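Local coordinates for pectate lyase 47 (Bacillus sp. TS-47, PDB 1VBL), which probably cleaves pectate, the polygalacturonate backbone of pectin, by calcium-dependent beta-elimination, as a thermostable secreted member of polysaccharide lyase family 1, at residues I60-G65 and S135-G140; T66-V71 and K144-G149; I200-N205 and S244-T249. All coordinates share one frame; numbering follows the deposited sequence.

How the contacts relate
Contact 1 and contact 2 join the same two runs of chain one after the other along the coil: strands 59-63 and 134-138 pair in the first, and strands 66-68 and 144-146, which follow them, pair in the second. The two touch where G65 O lies 2.9 Å from K144 N, a probable hydrogen bond. Contact 3, between 200-205 and 244-249, lies nearer the centre of the chain, and its nearest atoms are about 6 Å from contact 1 and about 8 Å from contact 2. Contact 1 is mostly buried and apolar, contact 2 is partly open with lysines along one face, and contact 3 is buried yet built largely from polar side chains at a turn.

Contact 1 (I60-G65 and S135-G140); sequences IIYVKG and SIIGVG
Residues I60-V63 and S135-G138 run side by side as parallel strands, their axes 22° apart and 4.5 Å apart at the closest approach. Four backbone hydrogen bonds alternate across the gap. I61 N gives its hydrogen to S135 O, and I61 O receives that of I137 N; V63 then repeats the pattern, its N bonding to I137 O and its O accepting from V139 N. The bond from I61 N is nearly straight, at 168° about the hydrogen. The CA hydrogens of I60, Y62, I136 and G138 add weaker contacts to the same carbonyls.

Y62 can be followed outward alongside I137. With chi1 at -72°, Y62 CG stands anti to the carbonyl carbon, and the ring extends beside the I137 side chain, both pointing the same way. Y62 CB touches V139 CG2 at 3.7 Å. Next, Y62 CD1 meets I137 CB at 3.8 Å and I137 O at 3.6 Å, and Y62 CE1 continues along I137 to CB and CG2. One ring face carries I60 CG2, offset toward the rim, and at the far end Y62 OH bonds to G4 N and E2 OE2, tying the N-terminal segment to this side of the pair.

Stacking of parallel strands in successive coils is the signature of the right-handed beta-helix of polysaccharide lyase family 1. Strand 59-63 is flanked by 32-35, and strand 134-138 by 156-161. On the opposite face from Y62, V63 CG2 meets I136 CG2 at 3.8 Å, while I61 packs on L41 and A44 of helix 38-44. S135, on the Y62 face, sends OG to G24 N. Beyond the strands a water accepts from G65 N and donates to V139 O at 2.6 Å, bridging the two segments beyond the paired residues.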
loop_
_atom_site.group_PDB
_atom_site.type_symbol
_atom_site.label_atom_id
_atom_site.label_comp_id
_atom_site.label_asym_id
_atom_site.label_seq_id
_atom_site.Cartn_x
_atom_site.Cartn_y
_atom_site.Cartn_z
ATOM N N ILE A 60 19.431 12.343 -1.117
ATOM C CA ILE A 60 18.557 12.215 -2.270
ATOM C C ILE A 60 19.072 11.048 -3.089
ATOM O O ILE A 60 20.261 10.969 -3.405
ATOM C CB ILE A 60 18.566 13.477 -3.143
ATOM C CG1 ILE A 60 17.990 14.654 -2.355
ATOM C CG2 ILE A 60 17.758 13.234 -4.418
ATOM C CD1 ILE A 60 18.069 15.982 -3.081
ATOM N N ILE A 61 18.169 10.139 -3.425
ATOM C CA ILE A 61 18.529 8.962 -4.188
ATOM C C ILE A 61 17.670 8.836 -5.437
ATOM O O ILE A 61 16.462 8.615 -5.352
ATOM C CB ILE A 61 18.375 7.699 -3.323
ATOM C CG1 ILE A 61 19.276 7.822 -2.088
ATOM C CG2 ILE A 61 18.719 6.464 -4.139
ATOM C CD1 ILE A 61 19.151 6.687 -1.105
ATOM N N TYR A 62 18.307 8.989 -6.594
ATOM C CA TYR A 62 17.622 8.890 -7.874
ATOM C C TYR A 62 17.706 7.468 -8.394
ATOM O O TYR A 62 18.795 6.908 -8.519
ATOM C CB TYR A 62 18.253 9.842 -8.893
ATOM C CG TYR A 62 17.959 11.298 -8.619
ATOM C CD1 TYR A 62 16.671 11.810 -8.789
ATOM C CD2 TYR A 62 18.962 12.164 -8.185
ATOM C CE1 TYR A 62 16.389 13.149 -8.536
ATOM C CE2 TYR A 62 18.689 13.508 -7.928
ATOM C CZ TYR A 62 17.402 13.992 -8.106
ATOM O OH TYR A 62 17.126 15.318 -7.855
ATOM N N VAL A 63 16.548 6.889 -8.687
ATOM C CA VAL A 63 16.477 5.532 -9.204
ATOM C C VAL A 63 16.418 5.575 -10.725
ATOM O O VAL A 63 15.451 6.077 -11.305
ATOM C CB VAL A 63 15.224 4.797 -8.676
ATOM C CG1 VAL A 63 15.131 3.409 -9.295
ATOM C CG2 VAL A 63 15.284 4.699 -7.159
ATOM N N LYS A 64 17.460 5.059 -11.372
ATOM C CA LYS A 64 17.495 5.044 -12.829
ATOM C C LYS A 64 17.322 3.636 -13.376
ATOM O O LYS A 64 18.070 2.728 -13.022
ATOM C CB LYS A 64 18.810 5.627 -13.353
ATOM C CG LYS A 64 18.857 5.680 -14.875
ATOM C CD LYS A 64 20.138 6.295 -15.397
ATOM C CE LYS A 64 20.132 6.354 -16.921
ATOM N NZ LYS A 64 21.371 6.980 -17.469
ATOM N N GLY A 65 16.329 3.463 -14.243
ATOM C CA GLY A 65 16.084 2.162 -14.832
ATOM C C GLY A 65 15.346 1.230 -13.894
ATOM O O GLY A 65 14.696 1.675 -12.954
ATOM N N SER A 135 14.871 11.173 0.281
ATOM C CA SER A 135 14.017 11.365 -0.879
ATOM C C SER A 135 14.486 10.336 -1.897
ATOM O O SER A 135 15.643 10.355 -2.314
ATOM C CB SER A 135 14.162 12.775 -1.471
ATOM O OG SER A 135 13.478 13.746 -0.694
ATOM N N ILE A 136 13.602 9.414 -2.257
ATOM C CA ILE A 136 13.920 8.403 -3.257
ATOM C C ILE A 136 13.052 8.801 -4.438
ATOM O O ILE A 136 11.817 8.745 -4.370
ATOM C CB ILE A 136 13.574 6.982 -2.764
ATOM C CG1 ILE A 136 14.354 6.688 -1.476
ATOM C CG2 ILE A 136 13.930 5.958 -3.839
ATOM C CD1 ILE A 136 14.130 5.301 -0.897
ATOM N N ILE A 137 13.714 9.221 -5.510
ATOM C CA ILE A 137 13.040 9.721 -6.702
ATOM C C ILE A 137 13.421 8.990 -7.979
ATOM O O ILE A 137 14.601 8.870 -8.306
ATOM C CB ILE A 137 13.379 11.218 -6.906
ATOM C CG1 ILE A 137 13.111 12.001 -5.616
ATOM C CG2 ILE A 137 12.598 11.778 -8.082
ATOM C CD1 ILE A 137 11.685 11.941 -5.122
ATOM N N GLY A 138 12.414 8.523 -8.712
ATOM C CA GLY A 138 12.678 7.825 -9.952
ATOM C C GLY A 138 13.071 8.789 -11.057
ATOM O O GLY A 138 12.599 9.930 -11.103
ATOM N N VAL A 139 13.945 8.335 -11.949
ATOM C CA VAL A 139 14.394 9.156 -13.066
ATOM C C VAL A 139 13.546 8.908 -14.310
ATOM O O VAL A 139 13.289 7.764 -14.682
ATOM C CB VAL A 139 15.875 8.858 -13.424
ATOM C CG1 VAL A 139 16.274 9.619 -14.681
ATOM C CG2 VAL A 139 16.778 9.238 -12.262
ATOM N N GLY A 140 13.102 9.991 -14.939
ATOM C CA GLY A 140 12.323 9.881 -16.161
ATOM C C GLY A 140 11.006 9.130 -16.106
ATOM O O GLY A 140 10.259 9.217 -15.134
HETATM O O HOH W 1 14.792 5.710 -15.108
#

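Contact 2 (T66-V71 and K144-G149); sequences TIDLNV and KIKGGG
T66-D68 and K144-K146 form a short parallel pair with axes 16° apart. I67 is held through both its backbone N and its backbone O: its N bonds to K144 O, and its O accepts from K146 N at 3.0 Å. The third bond, from L69 N to K146 O, is almost straight at 177°. Just past it D68 OD1 accepts from N70 N at 2.9 Å, met from above the carboxylate plane, which closes an Asx turn as the strand ends.

On the face of T66 and D68, the K146 chain bends at chi3 and chi4 and passes CE over T66 CG2, a tight 3.4 Å contact. The same bends leave NZ 4.2 Å from D68 OD2, beyond a salt bridge. K144 stays extended, its CD beside T66 OG1 at 3.5 Å. The pair continues the parallel beta-helix one face on from strands 59-63 and 134-138, with strand 164-166 flanking K144-K146. On the opposite, buried face I145 CD1 reaches I67 CB at 3.8 Å. L69 CD1 packs on I145 CG2 and presses against G148 CA at 3.5 Å, while L69 also packs on R38 and L41 of helix 38-44.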
loop_
_atom_site.group_PDB
_atom_site.type_symbol
_atom_site.label_atom_id
_atom_site.label_comp_id
_atom_site.label_asym_id
_atom_site.label_seq_id
_atom_site.Cartn_x
_atom_site.Cartn_y
_atom_site.Cartn_z
ATOM N N THR A 66 15.450 -0.070 -14.150
ATOM C CA THR A 66 14.783 -1.068 -13.329
ATOM C C THR A 66 15.726 -1.648 -12.284
ATOM O O THR A 66 16.831 -2.096 -12.606
ATOM C CB THR A 66 14.240 -2.222 -14.198
ATOM O OG1 THR A 66 13.249 -1.712 -15.097
ATOM C CG2 THR A 66 13.615 -3.306 -13.331
ATOM N N ILE A 67 15.294 -1.615 -11.028
ATOM C CA ILE A 67 16.083 -2.170 -9.942
ATOM C C ILE A 67 15.340 -3.363 -9.366
ATOM O O ILE A 67 14.282 -3.216 -8.749
ATOM C CB ILE A 67 16.343 -1.145 -8.811
ATOM C CG1 ILE A 67 17.315 -0.065 -9.295
ATOM C CG2 ILE A 67 16.927 -1.853 -7.591
ATOM C CD1 ILE A 67 17.710 0.938 -8.221
ATOM N N ASP A 68 15.899 -4.547 -9.595
ATOM C CA ASP A 68 15.336 -5.794 -9.098
ATOM C C ASP A 68 16.004 -6.040 -7.748
ATOM O O ASP A 68 17.229 -6.143 -7.667
ATOM C CB ASP A 68 15.670 -6.931 -10.069
ATOM C CG ASP A 68 15.005 -8.247 -9.701
ATOM O OD1 ASP A 68 14.396 -8.347 -8.612
ATOM O OD2 ASP A 68 15.100 -9.192 -10.515
ATOM N N LEU A 69 15.202 -6.127 -6.691
ATOM C CA LEU A 69 15.724 -6.344 -5.347
ATOM C C LEU A 69 15.917 -7.817 -5.024
ATOM O O LEU A 69 16.518 -8.165 -4.009
ATOM C CB LEU A 69 14.786 -5.705 -4.320
ATOM C CG LEU A 69 14.667 -4.187 -4.467
ATOM C CD1 LEU A 69 13.624 -3.636 -3.499
ATOM C CD2 LEU A 69 16.033 -3.560 -4.216
ATOM N N ASN A 70 15.402 -8.677 -5.894
ATOM C CA ASN A 70 15.506 -10.121 -5.715
ATOM C C ASN A 70 16.786 -10.611 -6.407
ATOM O O ASN A 70 16.732 -11.447 -7.312
ATOM C CB ASN A 70 14.282 -10.790 -6.345
ATOM C CG ASN A 70 13.987 -12.153 -5.760
ATOM O OD1 ASN A 70 13.484 -13.036 -6.456
ATOM N ND2 ASN A 70 14.276 -12.328 -4.475
ATOM N N VAL A 71 17.931 -10.082 -5.983
ATOM C CA VAL A 71 19.218 -10.447 -6.572
ATOM C C VAL A 71 20.281 -10.658 -5.498
ATOM O O VAL A 71 20.148 -10.153 -4.378
ATOM C CB VAL A 71 19.725 -9.344 -7.535
ATOM C CG1 VAL A 71 18.714 -9.117 -8.653
ATOM C CG2 VAL A 71 19.956 -8.047 -6.768
ATOM N N LYS A 144 11.915 1.898 -12.091
ATOM C CA LYS A 144 11.142 0.773 -11.580
ATOM C C LYS A 144 11.824 0.023 -10.445
ATOM O O LYS A 144 13.051 -0.093 -10.401
ATOM C CB LYS A 144 10.851 -0.226 -12.705
ATOM C CG LYS A 144 10.131 0.347 -13.911
ATOM C CD LYS A 144 9.904 -0.728 -14.970
ATOM C CE LYS A 144 9.202 -0.163 -16.196
ATOM N NZ LYS A 144 9.012 -1.206 -17.244
ATOM N N ILE A 145 11.008 -0.482 -9.528
ATOM C CA ILE A 145 11.478 -1.272 -8.397
ATOM C C ILE A 145 10.668 -2.565 -8.464
ATOM O O ILE A 145 9.442 -2.527 -8.569
ATOM C CB ILE A 145 11.192 -0.575 -7.041
ATOM C CG1 ILE A 145 12.184 0.571 -6.812
ATOM C CG2 ILE A 145 11.281 -1.590 -5.901
ATOM C CD1 ILE A 145 13.599 0.122 -6.524
ATOM N N LYS A 146 11.346 -3.706 -8.434
ATOM C CA LYS A 146 10.648 -4.988 -8.488
ATOM C C LYS A 146 11.279 -5.993 -7.535
ATOM O O LYS A 146 12.418 -5.820 -7.107
ATOM C CB LYS A 146 10.690 -5.567 -9.907
ATOM C CG LYS A 146 10.228 -4.617 -11.001
ATOM C CD LYS A 146 10.134 -5.306 -12.364
ATOM C CE LYS A 146 11.453 -5.927 -12.802
ATOM N NZ LYS A 146 11.813 -7.152 -12.033
ATOM N N GLY A 147 10.527 -7.039 -7.208
ATOM C CA GLY A 147 11.033 -8.089 -6.339
ATOM C C GLY A 147 11.261 -7.750 -4.882
ATOM O O GLY A 147 11.699 -8.603 -4.111
ATOM N N GLY A 148 10.970 -6.512 -4.496
ATOM C CA GLY A 148 11.159 -6.110 -3.117
ATOM C C GLY A 148 10.338 -4.877 -2.801
ATOM O O GLY A 148 9.474 -4.488 -3.583
ATOM N N GLY A 149 10.604 -4.261 -1.656
ATOM C CA GLY A 149 9.862 -3.075 -1.276
ATOM C C GLY A 149 10.649 -2.229 -0.301
ATOM O O GLY A 149 11.708 -2.643 0.181
#

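Contact 3 (I200-N205 and S244-T249); sequences IWIDHN and SYNVFT
With chi1 at 56°, S244 holds OG between its own backbone N and carbonyl carbon, and D203, its CG anti to the backbone N at 176°, brings OD1 to meet it. S244 OG donates to the anti lone pair of D203 OD1 at 2.7 Å and accepts from W201 NE1 at 3.0 Å, the indole nitrogen approaching with OG tilted from the ring plane. The other carboxylate oxygen, D203 OD2, takes H204 ND1 in the plane of the imidazole and forms a salt bridge with R161 of the neighbouring strand 156-161.

Y245 CB sits over the H204 imidazole face, 3.5 Å from the ring centroid, a CH-pi contact; the two rings are nearly parallel but barely overlap. The Y245 ring itself stacks on H276. N246 spans the turn with both ends of its amide. Its ND2 donates to I202 O, which also accepts from S244 N, and its OD1 receives N205 N at 2.9 Å and, from the opposite face, N205 ND2 at 3.3 Å; N205 ND2 also donates to I160 O of strand 156-161. The two side chains lie side by side with their amide planes only 7° from parallel, part of an asparagine stack running up this turn of the beta-helix, with N277 OD1 taking N246 N. Buried polar groups are thus paired with one another, and the arginine and imidazole beside D203 would probably favour its charged form.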
loop_
_atom_site.group_PDB
_atom_site.type_symbol
_atom_site.label_atom_id
_atom_site.label_comp_id
_atom_site.label_asym_id
_atom_site.label_seq_id
_atom_site.Cartn_x
_atom_site.Cartn_y
_atom_site.Cartn_z
ATOM N N ILE A 200 5.564 11.373 5.872
ATOM C CA ILE A 200 5.942 10.608 4.693
ATOM C C ILE A 200 5.067 11.036 3.526
ATOM O O ILE A 200 3.850 11.121 3.656
ATOM C CB ILE A 200 5.728 9.095 4.913
ATOM C CG1 ILE A 200 6.319 8.662 6.260
ATOM C CG2 ILE A 200 6.343 8.312 3.758
ATOM C CD1 ILE A 200 7.817 8.879 6.398
ATOM N N TRP A 201 5.692 11.308 2.387
ATOM C CA TRP A 201 4.959 11.710 1.197
ATOM C C TRP A 201 5.222 10.700 0.092
ATOM O O TRP A 201 6.359 10.527 -0.341
ATOM C CB TRP A 201 5.400 13.107 0.756
ATOM C CG TRP A 201 4.643 13.661 -0.419
ATOM C CD1 TRP A 201 3.330 13.432 -0.741
ATOM C CD2 TRP A 201 5.132 14.604 -1.378
ATOM N NE1 TRP A 201 2.976 14.180 -1.838
ATOM C CE2 TRP A 201 4.062 14.908 -2.250
ATOM C CE3 TRP A 201 6.372 15.227 -1.585
ATOM C CZ2 TRP A 201 4.194 15.809 -3.314
ATOM C CZ3 TRP A 201 6.503 16.125 -2.644
ATOM C CH2 TRP A 201 5.419 16.407 -3.494
ATOM N N ILE A 202 4.164 10.015 -0.333
ATOM C CA ILE A 202 4.236 9.019 -1.402
ATOM C C ILE A 202 3.483 9.660 -2.557
ATOM O O ILE A 202 2.261 9.754 -2.526
ATOM C CB ILE A 202 3.534 7.719 -0.982
ATOM C CG1 ILE A 202 4.131 7.210 0.339
ATOM C CG2 ILE A 202 3.642 6.683 -2.098
ATOM C CD1 ILE A 202 5.639 7.002 0.303
ATOM N N ASP A 203 4.208 10.075 -3.589
ATOM C CA ASP A 203 3.580 10.802 -4.689
ATOM C C ASP A 203 4.018 10.397 -6.098
ATOM O O ASP A 203 5.190 10.125 -6.345
ATOM C CB ASP A 203 3.857 12.295 -4.453
ATOM C CG ASP A 203 3.349 13.180 -5.570
ATOM O OD1 ASP A 203 2.164 13.569 -5.533
ATOM O OD2 ASP A 203 4.144 13.487 -6.483
ATOM N N HIS A 204 3.060 10.375 -7.022
ATOM C CA HIS A 204 3.320 10.022 -8.416
ATOM C C HIS A 204 4.083 8.721 -8.634
ATOM O O HIS A 204 5.055 8.675 -9.387
ATOM C CB HIS A 204 4.044 11.166 -9.144
ATOM C CG HIS A 204 3.132 12.267 -9.594
ATOM N ND1 HIS A 204 2.879 13.388 -8.832
ATOM C CD2 HIS A 204 2.399 12.409 -10.725
ATOM C CE1 HIS A 204 2.032 14.173 -9.475
ATOM N NE2 HIS A 204 1.725 13.602 -10.627
ATOM N N ASN A 205 3.636 7.665 -7.970
ATOM C CA ASN A 205 4.240 6.355 -8.134
ATOM C C ASN A 205 3.155 5.487 -8.744
ATOM O O ASN A 205 1.981 5.862 -8.766
ATOM C CB ASN A 205 4.661 5.770 -6.785
ATOM C CG ASN A 205 5.729 6.596 -6.100
ATOM O OD1 ASN A 205 6.872 6.673 -6.564
ATOM N ND2 ASN A 205 5.364 7.224 -4.987
ATOM N N SER A 244 -0.506 10.861 -2.649
ATOM C CA SER A 244 -1.115 11.604 -3.741
ATOM C C SER A 244 -0.657 11.273 -5.152
ATOM O O SER A 244 0.498 10.922 -5.388
ATOM C CB SER A 244 -0.894 13.093 -3.500
ATOM O OG SER A 244 0.491 13.369 -3.367
ATOM N N TYR A 245 -1.587 11.408 -6.092
ATOM C CA TYR A 245 -1.304 11.172 -7.499
ATOM C C TYR A 245 -0.587 9.866 -7.824
ATOM O O TYR A 245 0.295 9.835 -8.683
ATOM C CB TYR A 245 -0.505 12.351 -8.046
ATOM C CG TYR A 245 -1.332 13.608 -8.192
ATOM C CD1 TYR A 245 -2.151 13.792 -9.301
ATOM C CD2 TYR A 245 -1.310 14.602 -7.215
ATOM C CE1 TYR A 245 -2.929 14.940 -9.440
ATOM C CE2 TYR A 245 -2.088 15.759 -7.342
ATOM C CZ TYR A 245 -2.893 15.916 -8.460
ATOM O OH TYR A 245 -3.667 17.045 -8.612
ATOM N N ASN A 246 -0.975 8.792 -7.143
ATOM C CA ASN A 246 -0.388 7.478 -7.387
ATOM C C ASN A 246 -1.386 6.627 -8.150
ATOM O O ASN A 246 -2.590 6.889 -8.135
ATOM C CB ASN A 246 -0.080 6.757 -6.069
ATOM C CG ASN A 246 0.938 7.485 -5.230
ATOM O OD1 ASN A 246 2.129 7.508 -5.555
ATOM N ND2 ASN A 246 0.478 8.092 -4.141
ATOM N N VAL A 247 -0.879 5.608 -8.828
ATOM C CA VAL A 247 -1.738 4.679 -9.537
ATOM C C VAL A 247 -1.614 3.359 -8.782
ATOM O O VAL A 247 -0.508 2.931 -8.462
ATOM C CB VAL A 247 -1.278 4.445 -10.998
ATOM C CG1 VAL A 247 -2.039 3.259 -11.590
ATOM C CG2 VAL A 247 -1.535 5.690 -11.842
ATOM N N PHE A 248 -2.751 2.750 -8.464
ATOM C CA PHE A 248 -2.783 1.458 -7.792
ATOM C C PHE A 248 -3.625 0.594 -8.717
ATOM O O PHE A 248 -4.820 0.829 -8.878
ATOM C CB PHE A 248 -3.458 1.552 -6.421
ATOM C CG PHE A 248 -2.758 2.463 -5.461
ATOM C CD1 PHE A 248 -3.123 3.802 -5.359
ATOM C CD2 PHE A 248 -1.722 1.985 -4.662
ATOM C CE1 PHE A 248 -2.463 4.658 -4.472
ATOM C CE2 PHE A 248 -1.057 2.830 -3.774
ATOM C CZ PHE A 248 -1.427 4.168 -3.680
ATOM N N THR A 249 -3.004 -0.404 -9.335
ATOM C CA THR A 249 -3.734 -1.245 -10.263
ATOM C C THR A 249 -3.282 -2.697 -10.199
ATOM O O THR A 249 -2.185 -3.000 -9.711
ATOM C CB THR A 249 -3.559 -0.706 -11.712
ATOM O OG1 THR A 249 -4.450 -1.389 -12.601
ATOM C CG2 THR A 249 -2.125 -0.911 -12.183
#